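Glutathione S-transferase family protein (Populus trichocarpa, PDB 5F06) probably conjugates glutathione to electrophilic substrates as a Phi-class glutathione transferase of the cytoplasm, and binds glutathione in its active site. Local coordinates at residues T80-I85 / S199-F204; H105-A110 / D145-K150; P113-F118 / L170-Y175. All blocks are in the same frame, centred on the assembly; numbering follows the deposited sequence.

Contact 1 (T80-I85 / S199-F204); sequences TGYDLI and SSRPAF
Arg201 reaches across to Tyr82 with one guanidinium nitrogen, NH2, which sits over a face of the phenol ring. The charge-to-ring approach is loose. NH2 of Arg201 is 3.8 Å from CD1 of Tyr82, and it stands off-centre, toward the rim of the ring. The guanidinium does not lie flat on the ring, since the two planes are 70° apart and the group points an edge at the face. With CZ of Arg201 5.0 Å from the ring centroid, the cation-pi pairing is long and can contribute little.

Side-chain shape makes the meeting possible. The Tyr82 side chain sets off toward 199-204, and CG anti to the backbone N (chi1 -173°) turns the ring so that one face meets Arg201 NH2. The arginine chain bends at chi3 (63°) and crosses the tyrosine at about a right angle. Leu84 CG lies at the edge of the same ring, in its plane.

Stronger polar bonds hold both partners from outside. Arg201 NE forms a salt bridge with Glu22, the guanidinium has a second cation-pi partner in Tyr162, and Tyr82 OH is hydrogen-bonded to the carbonyl oxygen of Tyr162.

Backbone bonding shapes the 199-204 side: Phe204 N bonds to Arg201 O at 3.0 Å, closing the first turn of helix 202-210 with Arg201 at the N-cap position. The arrangement is a surface junction of the two-domain glutathione transferase fold, in which the linker after helix 66-76 meets the start of the last helix beside the end of helix 11-22, far from the glutathione site.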
loop_
_atom_site.group_PDB
_atom_site.type_symbol
_atom_site.label_atom_id
_atom_site.label_comp_id
_atom_site.label_asym_id
_atom_site.label_seq_id
_atom_site.Cartn_x
_atom_site.Cartn_y
_atom_site.Cartn_z
ATOM N N THR A 80 9.980 22.634 -1.807
ATOM C CA THR A 80 8.899 23.613 -1.777
ATOM C C THR A 80 7.842 23.181 -0.766
ATOM O O THR A 80 7.417 22.031 -0.750
ATOM C CB THR A 80 8.276 23.791 -3.176
ATOM O OG1 THR A 80 9.240 24.417 -4.032
ATOM C CG2 THR A 80 7.013 24.655 -3.124
ATOM N N GLY A 81 7.432 24.112 0.086
ATOM C CA GLY A 81 6.470 23.813 1.124
ATOM C C GLY A 81 7.069 22.852 2.132
ATOM O O GLY A 81 8.281 22.847 2.354
ATOM N N TYR A 82 6.228 22.029 2.746
ATOM C CA TYR A 82 6.708 21.150 3.801
ATOM C C TYR A 82 7.461 19.933 3.262
ATOM O O TYR A 82 7.125 19.381 2.219
ATOM C CB TYR A 82 5.556 20.674 4.688
ATOM C CG TYR A 82 6.080 19.900 5.867
ATOM C CD1 TYR A 82 6.521 20.556 7.007
ATOM C CD2 TYR A 82 6.181 18.518 5.822
ATOM C CE1 TYR A 82 7.026 19.853 8.080
ATOM C CE2 TYR A 82 6.686 17.809 6.888
ATOM C CZ TYR A 82 7.110 18.479 8.014
ATOM O OH TYR A 82 7.615 17.772 9.080
ATOM N N ASP A 83 8.474 19.519 4.018
ATOM C CA ASP A 83 9.330 18.389 3.669
ATOM C C ASP A 83 8.680 17.055 4.053
ATOM O O ASP A 83 9.000 16.476 5.095
ATOM C CB ASP A 83 10.683 18.554 4.370
ATOM C CG ASP A 83 11.681 17.480 3.996
ATOM O OD1 ASP A 83 11.435 16.729 3.028
ATOM O OD2 ASP A 83 12.727 17.404 4.672
ATOM N N LEU A 84 7.778 16.569 3.201
ATOM C CA LEU A 84 6.934 15.421 3.540
ATOM C C LEU A 84 7.643 14.065 3.460
ATOM O O LEU A 84 7.297 13.154 4.214
ATOM C CB LEU A 84 5.701 15.380 2.629
ATOM C CG LEU A 84 4.577 16.379 2.913
ATOM C CD1 LEU A 84 3.538 16.344 1.804
ATOM C CD2 LEU A 84 3.921 16.081 4.260
ATOM N N ILE A 85 8.607 13.919 2.548
ATOM C CA ILE A 85 9.283 12.630 2.371
ATOM C C ILE A 85 10.783 12.694 2.677
ATOM O O ILE A 85 11.510 11.730 2.443
ATOM C CB ILE A 85 9.067 12.074 0.945
ATOM C CG1 ILE A 85 9.607 13.035 -0.119
ATOM C CG2 ILE A 85 7.577 11.794 0.722
ATOM C CD1 ILE A 85 9.657 12.431 -1.516
ATOM N N SER A 199 -4.208 16.657 13.149
ATOM C CA SER A 199 -5.517 17.094 12.660
ATOM C C SER A 199 -5.748 18.604 12.835
ATOM O O SER A 199 -6.725 19.148 12.307
ATOM C CB SER A 199 -6.635 16.309 13.360
ATOM O OG SER A 199 -6.718 16.604 14.747
ATOM N N SER A 200 -4.854 19.279 13.560
ATOM C CA SER A 200 -4.966 20.722 13.763
ATOM C C SER A 200 -3.974 21.507 12.899
ATOM O O SER A 200 -3.898 22.728 12.998
ATOM C CB SER A 200 -4.762 21.080 15.244
ATOM O OG SER A 200 -3.441 20.794 15.673
ATOM N N ARG A 201 -3.211 20.813 12.061
ATOM C CA ARG A 201 -2.308 21.491 11.140
ATOM C C ARG A 201 -3.119 22.334 10.161
ATOM O O ARG A 201 -4.189 21.905 9.727
ATOM C CB ARG A 201 -1.443 20.485 10.383
ATOM C CG ARG A 201 -0.484 19.703 11.272
ATOM C CD ARG A 201 0.315 18.691 10.462
ATOM N NE ARG A 201 1.167 19.318 9.452
ATOM C CZ ARG A 201 2.419 19.730 9.656
ATOM N NH1 ARG A 201 2.993 19.590 10.843
ATOM N NH2 ARG A 201 3.106 20.283 8.663
ATOM N N PRO A 202 -2.622 23.539 9.820
ATOM C CA PRO A 202 -3.348 24.418 8.896
ATOM C C PRO A 202 -3.728 23.737 7.586
ATOM O O PRO A 202 -4.825 23.967 7.075
ATOM C CB PRO A 202 -2.357 25.557 8.646
ATOM C CG PRO A 202 -1.532 25.611 9.875
ATOM C CD PRO A 202 -1.403 24.189 10.343
ATOM N N ALA A 203 -2.837 22.898 7.067
ATOM C CA ALA A 203 -3.045 22.252 5.778
ATOM C C ALA A 203 -4.207 21.260 5.798
ATOM O O ALA A 203 -4.768 20.954 4.748
ATOM C CB ALA A 203 -1.771 21.551 5.334
ATOM N N PHE A 204 -4.568 20.751 6.975
ATOM C CA PHE A 204 -5.704 19.834 7.063
ATOM C C PHE A 204 -6.972 20.561 7.479
ATOM O O PHE A 204 -8.075 20.134 7.136
ATOM C CB PHE A 204 -5.445 18.685 8.041
ATOM C CG PHE A 204 -6.588 17.709 8.115
ATOM C CD1 PHE A 204 -6.866 16.872 7.044
ATOM C CD2 PHE A 204 -7.401 17.650 9.235
ATOM C CE1 PHE A 204 -7.927 15.987 7.094
ATOM C CE2 PHE A 204 -8.463 16.765 9.289
ATOM C CZ PHE A 204 -8.724 15.934 8.216
#

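Contact 2 (H105-A110 / D145-K150); sequences HRYNPA and DIYEAK
Tyr107 and Tyr147 meet ring to ring between two helices. The aromatic contact is a slid pair: the planes are only 12° apart, but with centroids 5.5 Å from each other the rings are offset far enough that little of one lies over the other. The closest approach is between CD2 of Tyr107 and CE2 of Tyr147, at 3.5 Å. The hydroxyl of Tyr147 runs on past this point to the root of the other side chain, its OH lying 3.5 Å from CB of Tyr107. Different first torsions, -166° at Tyr107 and -80° at Tyr147, go with side chains that cross at about a right angle.

Both buried hydroxyls have hydrogen-bond partners: Tyr107 OH is bonded to Thr173 OG1, Tyr147 OH to His169 NE2. The imidazole of His169 also meets the Tyr107 ring edge-to-face.

Next to Tyr107, the end of Arg106 reaches the second subunit, with a salt bridge to Glu65 and a hydrogen bond to Gln52 of that subunit, both lining its glutathione pocket. Here helices 90-120 and 130-153 pack in the all-helical C-terminal domain of the glutathione transferase fold, at the dimer interface beside the glutathione site.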
loop_
_atom_site.group_PDB
_atom_site.type_symbol
_atom_site.label_atom_id
_atom_site.label_comp_id
_atom_site.label_asym_id
_atom_site.label_seq_id
_atom_site.Cartn_x
_atom_site.Cartn_y
_atom_site.Cartn_z
ATOM N N HIS A 105 -1.051 -1.232 4.616
ATOM C CA HIS A 105 -1.271 -2.674 4.777
ATOM C C HIS A 105 -1.743 -3.089 6.161
ATOM O O HIS A 105 -2.133 -4.243 6.355
ATOM C CB HIS A 105 0.011 -3.435 4.434
ATOM C CG HIS A 105 0.408 -3.309 2.998
ATOM N ND1 HIS A 105 -0.076 -4.146 2.017
ATOM C CD2 HIS A 105 1.220 -2.426 2.375
ATOM C CE1 HIS A 105 0.436 -3.793 0.851
ATOM N NE2 HIS A 105 1.222 -2.750 1.042
ATOM N N ARG A 106 -1.714 -2.160 7.114
ATOM C CA ARG A 106 -2.127 -2.460 8.483
ATOM C C ARG A 106 -3.203 -1.500 9.008
ATOM O O ARG A 106 -4.234 -1.949 9.501
ATOM C CB ARG A 106 -0.906 -2.452 9.404
ATOM C CG ARG A 106 0.163 -3.448 8.964
ATOM C CD ARG A 106 1.273 -3.606 9.974
ATOM N NE ARG A 106 2.215 -4.654 9.572
ATOM C CZ ARG A 106 2.046 -5.951 9.811
ATOM N NH1 ARG A 106 0.965 -6.386 10.451
ATOM N NH2 ARG A 106 2.960 -6.821 9.407
ATOM N N TYR A 107 -2.989 -0.192 8.890
ATOM C CA TYR A 107 -3.961 0.771 9.398
ATOM C C TYR A 107 -5.212 0.843 8.508
ATOM O O TYR A 107 -6.335 0.689 8.996
ATOM C CB TYR A 107 -3.327 2.157 9.523
ATOM C CG TYR A 107 -4.120 3.152 10.349
ATOM C CD1 TYR A 107 -5.079 3.969 9.760
ATOM C CD2 TYR A 107 -3.892 3.291 11.711
ATOM C CE1 TYR A 107 -5.799 4.887 10.510
ATOM C CE2 TYR A 107 -4.603 4.207 12.467
ATOM C CZ TYR A 107 -5.551 5.003 11.863
ATOM O OH TYR A 107 -6.259 5.908 12.620
ATOM N N ASN A 108 -5.025 1.056 7.211
ATOM C CA ASN A 108 -6.163 1.307 6.329
ATOM C C ASN A 108 -7.134 0.123 6.206
ATOM O O ASN A 108 -8.347 0.328 6.195
ATOM C CB ASN A 108 -5.685 1.716 4.936
ATOM C CG ASN A 108 -6.818 2.246 4.075
ATOM O OD1 ASN A 108 -7.464 3.241 4.421
ATOM N ND2 ASN A 108 -7.076 1.581 2.957
ATOM N N PRO A 109 -6.612 -1.112 6.109
ATOM C CA PRO A 109 -7.534 -2.248 5.978
ATOM C C PRO A 109 -8.413 -2.450 7.213
ATOM O O PRO A 109 -9.448 -3.107 7.114
ATOM C CB PRO A 109 -6.598 -3.444 5.773
ATOM C CG PRO A 109 -5.320 -2.867 5.293
ATOM C CD PRO A 109 -5.209 -1.533 5.963
ATOM N N ALA A 110 -8.001 -1.894 8.350
ATOM C CA ALA A 110 -8.761 -2.008 9.590
ATOM C C ALA A 110 -9.724 -0.832 9.784
ATOM O O ALA A 110 -10.835 -1.019 10.273
ATOM C CB ALA A 110 -7.808 -2.117 10.782
ATOM N N ASP A 145 -2.243 -0.127 19.321
ATOM C CA ASP A 145 -1.406 -0.483 20.463
ATOM C C ASP A 145 0.067 -0.319 20.095
ATOM O O ASP A 145 0.879 0.118 20.910
ATOM C CB ASP A 145 -1.672 -1.917 20.924
ATOM C CG ASP A 145 -3.006 -2.075 21.631
ATOM O OD1 ASP A 145 -3.590 -1.064 22.080
ATOM O OD2 ASP A 145 -3.466 -3.230 21.753
ATOM N N ILE A 146 0.405 -0.672 18.860
ATOM C CA ILE A 146 1.768 -0.501 18.368
ATOM C C ILE A 146 2.066 0.986 18.165
ATOM O O ILE A 146 3.165 1.452 18.478
ATOM C CB ILE A 146 1.992 -1.266 17.046
ATOM C CG1 ILE A 146 1.704 -2.760 17.227
ATOM C CG2 ILE A 146 3.421 -1.056 16.527
ATOM C CD1 ILE A 146 2.627 -3.469 18.209
ATOM N N TYR A 147 1.088 1.724 17.641
ATOM C CA TYR A 147 1.230 3.169 17.449
ATOM C C TYR A 147 1.485 3.872 18.781
ATOM O O TYR A 147 2.305 4.784 18.870
ATOM C CB TYR A 147 -0.019 3.765 16.789
ATOM C CG TYR A 147 -0.103 3.573 15.286
ATOM C CD1 TYR A 147 0.520 2.500 14.659
ATOM C CD2 TYR A 147 -0.802 4.475 14.495
ATOM C CE1 TYR A 147 0.445 2.329 13.284
ATOM C CE2 TYR A 147 -0.884 4.310 13.123
ATOM C CZ TYR A 147 -0.263 3.236 12.522
ATOM O OH TYR A 147 -0.344 3.080 11.154
ATOM N N GLU A 148 0.767 3.442 19.814
ATOM C CA GLU A 148 0.888 4.036 21.139
ATOM C C GLU A 148 2.322 3.966 21.638
ATOM O O GLU A 148 2.843 4.932 22.200
ATOM C CB GLU A 148 -0.047 3.329 22.124
ATOM C CG GLU A 148 0.005 3.862 23.549
ATOM C CD GLU A 148 -0.507 5.283 23.685
ATOM O OE1 GLU A 148 -1.064 5.822 22.709
ATOM O OE2 GLU A 148 -0.360 5.861 24.783
ATOM N N ALA A 149 2.957 2.819 21.421
ATOM C CA ALA A 149 4.327 2.607 21.857
ATOM C C ALA A 149 5.297 3.429 21.021
ATOM O O ALA A 149 6.200 4.060 21.558
ATOM C CB ALA A 149 4.686 1.128 21.784
ATOM N N LYS A 150 5.103 3.425 19.705
ATOM C CA LYS A 150 5.958 4.192 18.807
ATOM C C LYS A 150 5.880 5.683 19.135
ATOM O O LYS A 150 6.898 6.361 19.238
ATOM C CB LYS A 150 5.558 3.946 17.346
ATOM C CG LYS A 150 6.487 4.592 16.306
ATOM C CD LYS A 150 7.899 4.014 16.369
ATOM C CE LYS A 150 8.804 4.589 15.286
ATOM N NZ LYS A 150 9.040 6.053 15.443
#

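Contact 3 (P113-F118 / L170-Y175); sequences PIVFQF and LPYTYY
Two helical segments come close here, Val115 and Tyr175 having the nearest CA atoms, 6.7 Å apart. Segment 113-118 belongs to the long helix 90-120, which is kinked at Pro113 and has a wider pi-type turn at 116-118. Segment 170-175 opens the short helix 170-176, with Tyr174 N bonded to Leu170 O at 2.9 Å.

Val115 carries the contact; all three of its side-chain carbons lie against CD1 of Tyr172. CB lies 3.7 Å from CD1 of Tyr172. CG1, placed anti to the backbone N (chi1 171°), sits in the plane of that ring at its edge, and it touches CB of Tyr175 at 4.0 Å. The other methyl, CG2, touches both the ring, at CD1, and the carbonyl O of Tyr172 (3.6 Å). Val115 thus lies against the ring of Tyr172 and the CB of Tyr175, one turn later on helix 170-176.

The tyrosines then part company. The Tyr172 ring swings toward helix 90-120, where it also packs on Ile111 and Ala112, whereas Tyr175 begins toward Val115 and leads its ring away. Tyr175 OH lies within hydrogen-bonding distance of the carbonyl oxygens of Met9, the stronger partner, and Met211; its single proton must be shared or serve one at a time. The hydroxyl joins this helix to the N-terminal domain and to the C-terminal tail.

Tyr172 lies about 5 Å, between nearest side-chain atoms, from Cys12, the residue that binds glutathione covalently, and a sulfate ion is bound about 3 Å from its side chain. Across the interface the attraction is van der Waals contact and exclusion of water, so Val115 offers the Tyr172 ring apolar packing without a directional bond, close to the glutathione site.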
loop_
_atom_site.group_PDB
_atom_site.type_symbol
_atom_site.label_atom_id
_atom_site.label_comp_id
_atom_site.label_asym_id
_atom_site.label_seq_id
_atom_site.Cartn_x
_atom_site.Cartn_y
_atom_site.Cartn_z
ATOM N N PRO A 113 -13.142 -0.342 6.775
ATOM C CA PRO A 113 -14.459 -0.972 6.934
ATOM C C PRO A 113 -15.321 -0.301 8.005
ATOM O O PRO A 113 -16.547 -0.289 7.887
ATOM C CB PRO A 113 -14.119 -2.412 7.344
ATOM C CG PRO A 113 -12.707 -2.615 6.951
ATOM C CD PRO A 113 -12.053 -1.279 7.093
ATOM N N ILE A 114 -14.692 0.242 9.039
ATOM C CA ILE A 114 -15.432 0.933 10.090
ATOM C C ILE A 114 -16.168 2.125 9.489
ATOM O O ILE A 114 -17.374 2.289 9.679
ATOM C CB ILE A 114 -14.495 1.414 11.223
ATOM C CG1 ILE A 114 -13.785 0.218 11.860
ATOM C CG2 ILE A 114 -15.277 2.200 12.264
ATOM C CD1 ILE A 114 -12.694 0.594 12.861
ATOM N N VAL A 115 -15.434 2.944 8.745
ATOM C CA VAL A 115 -15.993 4.158 8.170
ATOM C C VAL A 115 -17.009 3.810 7.089
ATOM O O VAL A 115 -18.024 4.496 6.939
ATOM C CB VAL A 115 -14.880 5.061 7.596
ATOM C CG1 VAL A 115 -15.456 6.218 6.790
ATOM C CG2 VAL A 115 -14.011 5.591 8.729
ATOM N N PHE A 116 -16.736 2.745 6.340
ATOM C CA PHE A 116 -17.650 2.300 5.298
ATOM C C PHE A 116 -19.012 1.973 5.898
ATOM O O PHE A 116 -20.048 2.408 5.398
ATOM C CB PHE A 116 -17.103 1.074 4.566
ATOM C CG PHE A 116 -18.020 0.558 3.493
ATOM C CD1 PHE A 116 -17.922 1.030 2.194
ATOM C CD2 PHE A 116 -18.987 -0.392 3.785
ATOM C CE1 PHE A 116 -18.770 0.560 1.205
ATOM C CE2 PHE A 116 -19.835 -0.863 2.804
ATOM C CZ PHE A 116 -19.727 -0.388 1.512
ATOM N N GLN A 117 -19.004 1.199 6.973
ATOM C CA GLN A 117 -20.246 0.769 7.603
ATOM C C GLN A 117 -21.044 1.954 8.155
ATOM O O GLN A 117 -22.266 2.020 7.992
ATOM C CB GLN A 117 -19.950 -0.242 8.714
ATOM C CG GLN A 117 -19.553 -1.627 8.202
ATOM C CD GLN A 117 -20.605 -2.243 7.296
ATOM O OE1 GLN A 117 -21.805 -2.094 7.528
ATOM N NE2 GLN A 117 -20.156 -2.933 6.250
ATOM N N PHE A 118 -20.359 2.898 8.792
ATOM C CA PHE A 118 -21.025 4.064 9.354
ATOM C C PHE A 118 -21.497 5.078 8.302
ATOM O O PHE A 118 -22.597 5.616 8.410
ATOM C CB PHE A 118 -20.096 4.777 10.346
ATOM C CG PHE A 118 -20.032 4.129 11.704
ATOM C CD1 PHE A 118 -21.145 4.089 12.525
ATOM C CD2 PHE A 118 -18.846 3.583 12.170
ATOM C CE1 PHE A 118 -21.084 3.501 13.779
ATOM C CE2 PHE A 118 -18.778 2.995 13.419
ATOM C CZ PHE A 118 -19.897 2.958 14.227
ATOM N N LEU A 170 -4.966 10.915 7.941
ATOM C CA LEU A 170 -5.877 11.984 8.333
ATOM C C LEU A 170 -7.338 11.744 7.929
ATOM O O LEU A 170 -8.228 11.882 8.767
ATOM C CB LEU A 170 -5.396 13.325 7.764
ATOM C CG LEU A 170 -4.216 13.970 8.507
ATOM C CD1 LEU A 170 -3.652 15.126 7.696
ATOM C CD2 LEU A 170 -4.617 14.458 9.901
ATOM N N PRO A 171 -7.598 11.376 6.661
ATOM C CA PRO A 171 -9.007 11.405 6.241
ATOM C C PRO A 171 -9.894 10.340 6.893
ATOM O O PRO A 171 -10.950 10.708 7.400
ATOM C CB PRO A 171 -8.928 11.191 4.722
ATOM C CG PRO A 171 -7.543 11.544 4.350
ATOM C CD PRO A 171 -6.699 11.139 5.519
ATOM N N TYR A 172 -9.498 9.069 6.891
ATOM C CA TYR A 172 -10.346 8.039 7.497
ATOM C C TYR A 172 -10.451 8.251 9.002
ATOM O O TYR A 172 -11.498 8.012 9.605
ATOM C CB TYR A 172 -9.817 6.633 7.209
ATOM C CG TYR A 172 -10.406 5.993 5.972
ATOM C CD1 TYR A 172 -11.778 5.921 5.788
ATOM C CD2 TYR A 172 -9.589 5.448 4.992
ATOM C CE1 TYR A 172 -12.322 5.343 4.662
ATOM C CE2 TYR A 172 -10.126 4.864 3.860
ATOM C CZ TYR A 172 -11.495 4.817 3.703
ATOM O OH TYR A 172 -12.031 4.236 2.580
ATOM N N THR A 173 -9.370 8.713 9.614
ATOM C CA THR A 173 -9.387 8.924 11.049
ATOM C C THR A 173 -10.330 10.079 11.366
ATOM O O THR A 173 -11.063 10.028 12.352
ATOM C CB THR A 173 -7.982 9.198 11.602
ATOM O OG1 THR A 173 -7.094 8.155 11.180
ATOM C CG2 THR A 173 -8.003 9.240 13.126
ATOM N N TYR A 174 -10.343 11.103 10.516
ATOM C CA TYR A 174 -11.218 12.248 10.740
ATOM C C TYR A 174 -12.671 11.795 10.850
ATOM O O TYR A 174 -13.416 12.253 11.722
ATOM C CB TYR A 174 -11.074 13.286 9.621
ATOM C CG TYR A 174 -11.887 14.531 9.885
ATOM C CD1 TYR A 174 -11.532 15.401 10.906
ATOM C CD2 TYR A 174 -13.015 14.826 9.135
ATOM C CE1 TYR A 174 -12.266 16.530 11.167
ATOM C CE2 TYR A 174 -13.760 15.961 9.391
ATOM C CZ TYR A 174 -13.378 16.809 10.407
ATOM O OH TYR A 174 -14.110 17.942 10.678
ATOM N N TYR A 175 -13.071 10.876 9.979
ATOM C CA TYR A 175 -14.439 10.381 9.999
ATOM C C TYR A 175 -14.670 9.397 11.144
ATOM O O TYR A 175 -15.753 9.378 11.734
ATOM C CB TYR A 175 -14.787 9.731 8.661
ATOM C CG TYR A 175 -15.199 10.711 7.574
ATOM C CD1 TYR A 175 -15.854 11.901 7.882
ATOM C CD2 TYR A 175 -14.949 10.438 6.238
ATOM C CE1 TYR A 175 -16.234 12.788 6.896
ATOM C CE2 TYR A 175 -15.331 11.326 5.242
ATOM C CZ TYR A 175 -15.974 12.496 5.581
ATOM O OH TYR A 175 -16.365 13.385 4.606
#

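From the N terminus, the chain passes the thioredoxin-like domain and enters the linker at 80-85, which meets 199-204 only near the end: contact 1 closes a loop that encloses both other contacts. Within it, helix 90-120 supplies 105-110 and then 113-118. Contact 2 closes first, at 145-150, and contact 3 later, at 170-175, so their loops cross. The two are joined directly where Asn108 packs on Tyr172. Contact 3 also touches contact 1, where Phe204 packs on Leu170 and Tyr174. Contact 1 ties the linker to helix 202-210; contacts 2 and 3 join helix 90-120 to helices 130-153 and 170-176.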